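Local coordinates for aldehyde dehydrogenase family protein (Pseudomonas syringae pv. tomato, PDB 6X9L) that is a long-chain aliphatic aldehyde dehydrogenase that binds NAD+ and octanal and probably oxidises such aldehydes with NAD+, at residues A[265-270]-A[403-408]; A[305-310]-A[397-402]. The protein carries 1 engineered substitution. All blocks are in the same frame, centred on the assembly; numbering follows the deposited sequence.

Interaction 1 (A[265-270]-A[403-408])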
ATOM      1  N   ILE A 265      -8.077 -25.163 -12.509  1.00 47.63           N
ATOM      2  CA  ILE A 265      -8.516 -25.487 -13.863  1.00 47.97           C
ATOM      3  C   ILE A 265      -7.757 -26.717 -14.341  1.00 48.43           C
ATOM      4  O   ILE A 265      -6.526 -26.699 -14.429  1.00 48.81           O
ATOM      5  CB  ILE A 265      -8.285 -24.322 -14.839  1.00 48.31           C
ATOM      6  CG1 ILE A 265      -9.139 -23.090 -14.511  1.00 47.77           C
ATOM      7  CG2 ILE A 265      -8.571 -24.785 -16.266  1.00 48.75           C
ATOM      8  CD1 ILE A 265      -8.903 -21.933 -15.489  1.00 47.93           C
ATOM      9  N   LEU A 266      -8.491 -27.776 -14.668  1.00 45.99           N
ATOM     10  CA  LEU A 266      -7.949 -28.901 -15.413  1.00 46.44           C
ATOM     11  C   LEU A 266      -8.247 -28.655 -16.894  1.00 46.89           C
ATOM     12  O   LEU A 266      -9.407 -28.689 -17.321  1.00 46.72           O
ATOM     13  CB  LEU A 266      -8.537 -30.223 -14.914  1.00 46.26           C
ATOM     14  CG  LEU A 266      -7.943 -30.693 -13.574  1.00 46.04           C
ATOM     15  CD1 LEU A 266      -7.977 -29.578 -12.485  1.00 45.46           C
ATOM     16  CD2 LEU A 266      -8.625 -31.961 -13.073  1.00 45.92           C
ATOM     17  N   LEU A 267      -7.193 -28.366 -17.655  1.00 50.16           N
ATOM     18  CA  LEU A 267      -7.288 -28.217 -19.095  1.00 50.66           C
ATOM     19  C   LEU A 267      -7.564 -29.573 -19.749  1.00 51.14           C
ATOM     20  O   LEU A 267      -7.237 -30.623 -19.185  1.00 51.22           O
ATOM     21  CB  LEU A 267      -5.986 -27.620 -19.630  1.00 51.07           C
ATOM     22  CG  LEU A 267      -5.685 -26.199 -19.135  1.00 50.84           C
ATOM     23  CD1 LEU A 267      -4.286 -25.807 -19.473  1.00 51.36           C
ATOM     24  CD2 LEU A 267      -6.660 -25.186 -19.726  1.00 50.77           C
ATOM     25  N   PRO A 268      -8.177 -29.576 -20.936  1.00 61.49           N
ATOM     26  CA  PRO A 268      -8.644 -30.848 -21.524  1.00 61.76           C
ATOM     27  C   PRO A 268      -7.550 -31.882 -21.755  1.00 62.38           C
ATOM     28  O   PRO A 268      -7.849 -33.086 -21.788  1.00 62.63           O
ATOM     29  CB  PRO A 268      -9.270 -30.407 -22.851  1.00 61.98           C
ATOM     30  CG  PRO A 268      -9.615 -28.985 -22.663  1.00 61.61           C
ATOM     31  CD  PRO A 268      -8.613 -28.408 -21.718  1.00 61.50           C
ATOM     32  N   ASP A 269      -6.316 -31.434 -21.937  1.00 58.50           N
ATOM     33  CA  ASP A 269      -5.204 -32.362 -22.232  1.00 58.91           C
ATOM     34  C   ASP A 269      -4.550 -32.880 -20.960  1.00 58.53           C
ATOM     35  O   ASP A 269      -3.513 -33.485 -21.068  1.00 58.90           O
ATOM     36  CB  ASP A 269      -4.181 -31.682 -23.135  1.00 59.57           C
ATOM     37  CG  ASP A 269      -3.410 -30.572 -22.460  1.00 59.56           C
ATOM     38  OD1 ASP A 269      -3.825 -30.156 -21.402  1.00 59.03           O
ATOM     39  OD2 ASP A 269      -2.402 -30.160 -22.997  1.00 60.07           O
ATOM     40  N   ALA A 270      -5.159 -32.673 -19.807  1.00 55.30           N
ATOM     41  CA  ALA A 270      -4.551 -33.129 -18.539  1.00 55.03           C
ATOM     42  C   ALA A 270      -4.827 -34.603 -18.287  1.00 55.15           C
ATOM     43  O   ALA A 270      -5.800 -35.082 -18.776  1.00 55.36           O
ATOM     44  CB  ALA A 270      -5.050 -32.294 -17.400  1.00 54.38           C
ATOM     45  N   ASP A 403     -17.319 -25.467 -20.999  1.00 66.29           N
ATOM     46  CA  ASP A 403     -17.436 -25.933 -22.375  1.00 66.46           C
ATOM     47  C   ASP A 403     -16.354 -25.405 -23.305  1.00 66.99           C
ATOM     48  O   ASP A 403     -16.232 -25.914 -24.422  1.00 67.13           O
ATOM     49  CB  ASP A 403     -18.797 -25.533 -22.961  1.00 67.20           C
ATOM     50  CG  ASP A 403     -19.967 -26.083 -22.165  1.00 67.00           C
ATOM     51  OD1 ASP A 403     -20.072 -27.327 -22.013  1.00 66.12           O
ATOM     52  OD2 ASP A 403     -20.787 -25.259 -21.692  1.00 67.74           O
ATOM     53  N   THR A 404     -15.606 -24.377 -22.903  1.00 55.05           N
ATOM     54  CA  THR A 404     -14.427 -23.935 -23.636  1.00 55.46           C
ATOM     55  C   THR A 404     -13.378 -23.463 -22.637  1.00 55.37           C
ATOM     56  O   THR A 404     -13.698 -23.101 -21.498  1.00 55.22           O
ATOM     57  CB  THR A 404     -14.724 -22.798 -24.620  1.00 56.45           C
ATOM     58  OG1 THR A 404     -15.188 -21.656 -23.895  1.00 56.97           O
ATOM     59  CG2 THR A 404     -15.756 -23.210 -25.619  1.00 56.34           C
ATOM     60  N   ILE A 405     -12.115 -23.469 -23.085  1.00 47.84           N
ATOM     61  CA  ILE A 405     -11.017 -22.950 -22.274  1.00 47.43           C
ATOM     62  C   ILE A 405     -11.228 -21.466 -21.964  1.00 47.67           C
ATOM     63  O   ILE A 405     -10.919 -20.999 -20.865  1.00 47.18           O
ATOM     64  CB  ILE A 405      -9.671 -23.204 -22.986  1.00 47.90           C
ATOM     65  CG1 ILE A 405      -9.454 -24.691 -23.216  1.00 47.83           C
ATOM     66  CG2 ILE A 405      -8.503 -22.646 -22.181  1.00 47.59           C
ATOM     67  CD1 ILE A 405      -8.104 -25.014 -23.790  1.00 48.80           C
ATOM     68  N   ASP A 406     -11.743 -20.698 -22.929  1.00 60.04           N
ATOM     69  CA  ASP A 406     -12.067 -19.304 -22.642  1.00 60.89           C
ATOM     70  C   ASP A 406     -13.066 -19.211 -21.492  1.00 60.64           C
ATOM     71  O   ASP A 406     -12.949 -18.336 -20.622  1.00 60.87           O
ATOM     72  CB  ASP A 406     -12.625 -18.614 -23.892  1.00 61.84           C
ATOM     73  CG  ASP A 406     -11.547 -18.268 -24.912  1.00 62.44           C
ATOM     74  OD1 ASP A 406     -10.372 -18.141 -24.496  1.00 62.45           O
ATOM     75  OD2 ASP A 406     -11.880 -18.110 -26.121  1.00 62.85           O
ATOM     76  N   GLU A 407     -14.050 -20.114 -21.477  1.00 62.85           N
ATOM     77  CA  GLU A 407     -15.062 -20.133 -20.429  1.00 62.67           C
ATOM     78  C   GLU A 407     -14.459 -20.500 -19.081  1.00 61.83           C
ATOM     79  O   GLU A 407     -14.826 -19.924 -18.044  1.00 61.98           O
ATOM     80  CB  GLU A 407     -16.160 -21.118 -20.814  1.00 62.31           C
ATOM     81  CG  GLU A 407     -17.136 -21.416 -19.719  1.00 62.09           C
ATOM     82  CD  GLU A 407     -18.282 -22.255 -20.226  1.00 62.05           C
ATOM     83  OE1 GLU A 407     -18.464 -22.302 -21.466  1.00 62.49           O
ATOM     84  OE2 GLU A 407     -18.994 -22.861 -19.394  1.00 61.60           O
ATOM     85  N   ALA A 408     -13.533 -21.460 -19.079  1.00 46.76           N
ATOM     86  CA  ALA A 408     -12.903 -21.890 -17.838  1.00 45.83           C
ATOM     87  C   ALA A 408     -12.170 -20.738 -17.169  1.00 46.24           C
ATOM     88  O   ALA A 408     -12.213 -20.589 -15.942  1.00 45.84           O
ATOM     89  CB  ALA A 408     -11.948 -23.051 -18.119  1.00 45.19           C
TER

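Interaction 2 (A[305-310]-A[397-402])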
ATOM      1  N   ALA A 305     -18.307 -36.350 -14.848  1.00 60.68           N
ATOM      2  CA  ALA A 305     -18.635 -37.598 -14.156  1.00 60.94           C
ATOM      3  C   ALA A 305     -17.382 -38.384 -13.787  1.00 61.08           C
ATOM      4  O   ALA A 305     -17.346 -39.041 -12.740  1.00 61.02           O
ATOM      5  CB  ALA A 305     -19.571 -38.459 -15.007  1.00 62.27           C
ATOM      6  N   GLU A 306     -16.347 -38.328 -14.624  1.00 61.93           N
ATOM      7  CA  GLU A 306     -15.102 -39.002 -14.280  1.00 62.06           C
ATOM      8  C   GLU A 306     -14.418 -38.336 -13.085  1.00 61.60           C
ATOM      9  O   GLU A 306     -13.951 -39.023 -12.167  1.00 61.57           O
ATOM     10  CB  GLU A 306     -14.169 -39.034 -15.486  1.00 62.87           C
ATOM     11  CG  GLU A 306     -12.970 -39.934 -15.277  1.00 63.40           C
ATOM     12  CD  GLU A 306     -12.020 -39.960 -16.461  1.00 64.34           C
ATOM     13  OE1 GLU A 306     -10.796 -40.013 -16.210  1.00 64.24           O
ATOM     14  OE2 GLU A 306     -12.483 -39.937 -17.631  1.00 65.31           O
ATOM     15  N   VAL A 307     -14.345 -36.999 -13.075  1.00 53.11           N
ATOM     16  CA  VAL A 307     -13.655 -36.324 -11.975  1.00 52.70           C
ATOM     17  C   VAL A 307     -14.466 -36.442 -10.690  1.00 52.20           C
ATOM     18  O   VAL A 307     -13.897 -36.582  -9.601  1.00 52.02           O
ATOM     19  CB  VAL A 307     -13.327 -34.850 -12.316  1.00 52.42           C
ATOM     20  CG1 VAL A 307     -13.444 -34.576 -13.817  1.00 52.71           C
ATOM     21  CG2 VAL A 307     -14.172 -33.892 -11.513  1.00 51.78           C
ATOM     22  N   GLU A 308     -15.800 -36.401 -10.790  1.00 54.44           N
ATOM     23  CA  GLU A 308     -16.635 -36.672  -9.620  1.00 54.19           C
ATOM     24  C   GLU A 308     -16.231 -37.988  -8.965  1.00 54.60           C
ATOM     25  O   GLU A 308     -15.868 -38.023  -7.783  1.00 54.35           O
ATOM     26  CB  GLU A 308     -18.113 -36.697 -10.004  1.00 54.14           C
ATOM     27  CG  GLU A 308     -18.760 -35.336 -10.145  1.00 53.73           C
ATOM     28  CD  GLU A 308     -20.217 -35.445 -10.573  1.00 53.85           C
ATOM     29  OE1 GLU A 308     -20.699 -36.589 -10.748  1.00 54.27           O
ATOM     30  OE2 GLU A 308     -20.884 -34.402 -10.731  1.00 53.51           O
ATOM     31  N   ALA A 309     -16.265 -39.085  -9.736  1.00 55.40           N
ATOM     32  CA  ALA A 309     -15.866 -40.387  -9.207  1.00 55.67           C
ATOM     33  C   ALA A 309     -14.466 -40.344  -8.604  1.00 55.59           C
ATOM     34  O   ALA A 309     -14.221 -40.904  -7.527  1.00 55.48           O
ATOM     35  CB  ALA A 309     -15.933 -41.437 -10.311  1.00 56.23           C
ATOM     36  N   LEU A 310     -13.529 -39.689  -9.293  1.00 61.28           N
ATOM     37  CA  LEU A 310     -12.160 -39.628  -8.802  1.00 61.20           C
ATOM     38  C   LEU A 310     -12.058 -38.825  -7.516  1.00 60.68           C
ATOM     39  O   LEU A 310     -11.185 -39.097  -6.684  1.00 60.73           O
ATOM     40  CB  LEU A 310     -11.264 -39.023  -9.874  1.00 61.34           C
ATOM     41  CG  LEU A 310     -11.015 -39.951 -11.053  1.00 61.90           C
ATOM     42  CD1 LEU A 310     -10.791 -39.139 -12.333  1.00 62.08           C
ATOM     43  CD2 LEU A 310      -9.813 -40.821 -10.727  1.00 62.06           C
ATOM     44  N   LEU A 397     -15.021 -28.988  -1.354  1.00 39.95           N
ATOM     45  CA  LEU A 397     -14.516 -28.762  -2.697  1.00 40.35           C
ATOM     46  C   LEU A 397     -15.693 -28.674  -3.657  1.00 40.68           C
ATOM     47  O   LEU A 397     -16.599 -29.514  -3.605  1.00 40.37           O
ATOM     48  CB  LEU A 397     -13.558 -29.883  -3.109  1.00 40.47           C
ATOM     49  CG  LEU A 397     -13.148 -29.958  -4.588  1.00 40.89           C
ATOM     50  CD1 LEU A 397     -12.431 -28.687  -5.010  1.00 41.32           C
ATOM     51  CD2 LEU A 397     -12.288 -31.170  -4.861  1.00 41.09           C
ATOM     52  N   CYS A 398     -15.681 -27.651  -4.516  1.00 47.67           N
ATOM     53  CA  CYS A 398     -16.689 -27.465  -5.551  1.00 48.21           C
ATOM     54  C   CYS A 398     -16.148 -27.911  -6.898  1.00 48.28           C
ATOM     55  O   CYS A 398     -15.006 -27.608  -7.252  1.00 48.43           O
ATOM     56  CB  CYS A 398     -17.133 -26.004  -5.645  1.00 49.19           C
ATOM     57  SG  CYS A 398     -18.179 -25.474  -4.283  1.00 49.69           S
ATOM     58  N   LEU A 399     -16.979 -28.634  -7.639  1.00 52.61           N
ATOM     59  CA  LEU A 399     -16.699 -29.053  -9.006  1.00 52.80           C
ATOM     60  C   LEU A 399     -17.550 -28.213  -9.950  1.00 53.64           C
ATOM     61  O   LEU A 399     -18.773 -28.157  -9.792  1.00 54.01           O
ATOM     62  CB  LEU A 399     -17.022 -30.534  -9.183  1.00 52.23           C
ATOM     63  CG  LEU A 399     -15.925 -31.581  -9.007  1.00 51.92           C
ATOM     64  CD1 LEU A 399     -14.756 -31.065  -8.199  1.00 51.91           C
ATOM     65  CD2 LEU A 399     -16.519 -32.823  -8.361  1.00 51.41           C
ATOM     66  N   ILE A 400     -16.908 -27.563 -10.920  1.00 46.35           N
ATOM     67  CA  ILE A 400     -17.584 -26.683 -11.876  1.00 47.33           C
ATOM     68  C   ILE A 400     -17.200 -27.084 -13.296  1.00 47.52           C
ATOM     69  O   ILE A 400     -16.019 -27.314 -13.589  1.00 47.28           O
ATOM     70  CB  ILE A 400     -17.230 -25.203 -11.639  1.00 48.09           C
ATOM     71  CG1 ILE A 400     -17.618 -24.773 -10.225  1.00 47.96           C
ATOM     72  CG2 ILE A 400     -17.867 -24.313 -12.714  1.00 49.31           C
ATOM     73  CD1 ILE A 400     -16.946 -23.492  -9.794  1.00 48.36           C
ATOM     74  N   ALA A 401     -18.195 -27.149 -14.180  1.00 48.51           N
ATOM     75  CA  ALA A 401     -17.988 -27.588 -15.552  1.00 48.70           C
ATOM     76  C   ALA A 401     -17.819 -26.396 -16.480  1.00 49.78           C
ATOM     77  O   ALA A 401     -18.343 -25.307 -16.224  1.00 50.56           O
ATOM     78  CB  ALA A 401     -19.161 -28.439 -16.040  1.00 48.63           C
ATOM     79  N   TYR A 402     -17.090 -26.621 -17.573  1.00 50.84           N
ATOM     80  CA  TYR A 402     -16.907 -25.615 -18.609  1.00 51.76           C
ATOM     81  C   TYR A 402     -16.956 -26.266 -19.993  1.00 51.91           C
ATOM     82  O   TYR A 402     -16.678 -27.458 -20.152  1.00 51.28           O
ATOM     83  CB  TYR A 402     -15.597 -24.839 -18.387  1.00 51.91           C
ATOM     84  CG  TYR A 402     -14.314 -25.618 -18.635  1.00 51.45           C
ATOM     85  CD1 TYR A 402     -13.882 -25.900 -19.933  1.00 51.75           C
ATOM     86  CD2 TYR A 402     -13.506 -26.034 -17.576  1.00 50.73           C
ATOM     87  CE1 TYR A 402     -12.706 -26.598 -20.167  1.00 51.60           C
ATOM     88  CE2 TYR A 402     -12.319 -26.734 -17.806  1.00 50.56           C
ATOM     89  CZ  TYR A 402     -11.925 -27.007 -19.101  1.00 51.10           C
ATOM     90  OH  TYR A 402     -10.751 -27.684 -19.348  1.00 51.27           O
TER

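Interaction 1 (A[265-270]-A[403-408])
The pyrrolidine ring of P268, the one ring in this contact, is met at its CD corner by the tip of I405: P268 CD and I405 CD1 are 4.0 Å apart, the two side chains meeting at a slant. Y402 packs on the same proline from the neighbouring part of the chain. This strand-to-helix contact lies in the α/β catalytic domain that also holds the engineered alanine of the octanal pocket: the end of strand 263-266 and the type I turn L267–A270 lie beside the first turn of helix 405-413. Proline suits the second position of that turn, where its fixed phi is already right, and the turn closes with A270 N bonded to L267 O at 3.0 Å. D269 accepts backbone N-H groups of Q426 and D427 through its two carboxylate oxygens.

I405 serves both turn residues by dividing its branches. With CG1 beside its own backbone N (chi1 -60°), CG1 and CD1 reach the proline, while I405 CG2 sits 4.0 Å from L267 CD2, the two side chains nearly perpendicular. T404 starts the helix as N-cap, its OG1 accepting from E407 N at 3.1 Å. One turn on from T404, alanine is small enough to let the helix close on the strand. There the extended chain of I265 ends, its CD1 4.2 Å from A408 CB and 3.6 Å from A408 O.

Interaction 2 (A[305-310]-A[397-402])
Two groups grip the carboxylate of E308 while its aliphatic stem lies against L399: OE1 forms a salt bridge with K355 NZ, and OE2 is hydrogen-bonded to S379 OG. Both partners belong to strands 355-358 and 376-379 of the sheet that also holds L399, so the glutamate leans from helix 304-316 over the sheet toward its edge. Its CG lies beside its own backbone N (chi1 -80°), which sets the methylene against the leucine, E308 CG being 3.8 Å from L399 CD2; the extended chain beyond carries the carboxylate on to K355 and S379. That leucine methyl, L399 CD2, is also 4.1 Å from E308 CA, resting against the helix backbone.

V307 packs on the branch point of the leucine: its CG2 is 3.8 Å from L399 CG and also near the CD2 methyl that E308 touches, the two side chains running past each other in opposite directions. A compact branched valine suits a helix face lying close to a sheet, and the longer leucine reaches from the strand to the helix. M297 flanks L399 on the next strand, and V276 of helix 272-284 packs on V307.

No hydrogen bond crosses between 305-310 and 397-402; apolar burial joins them. The buried glutamate meets a lysine and a hydroxyl, a setting that would probably favour its ionised form and add a polar tie between helix and sheet.

How the interactions relate
Both contacts belong to the seven-stranded mixed sheet of this α/β enzyme, with centres about 13 Å apart, and lie away from the NAD and octanal sites. Interaction 2 is nested within the loop closed by interaction 1: the order is 265-270, 305-310, 397-402, 403-408, with strand 396-402 leading into helix 405-413. The two helices cover opposite faces of the sheet, helix 304-316 lying over L399 and helix 405-413 over I400 through I411. Y402 joins the contacts, its OH probably hydrogen-bonded to L266 O at 2.6 Å and its ring packing on A408. Strand 296-300 lies between strands 263-266 and 396-402, and with a helix on each face the sheet forms the middle layer of an α/β core.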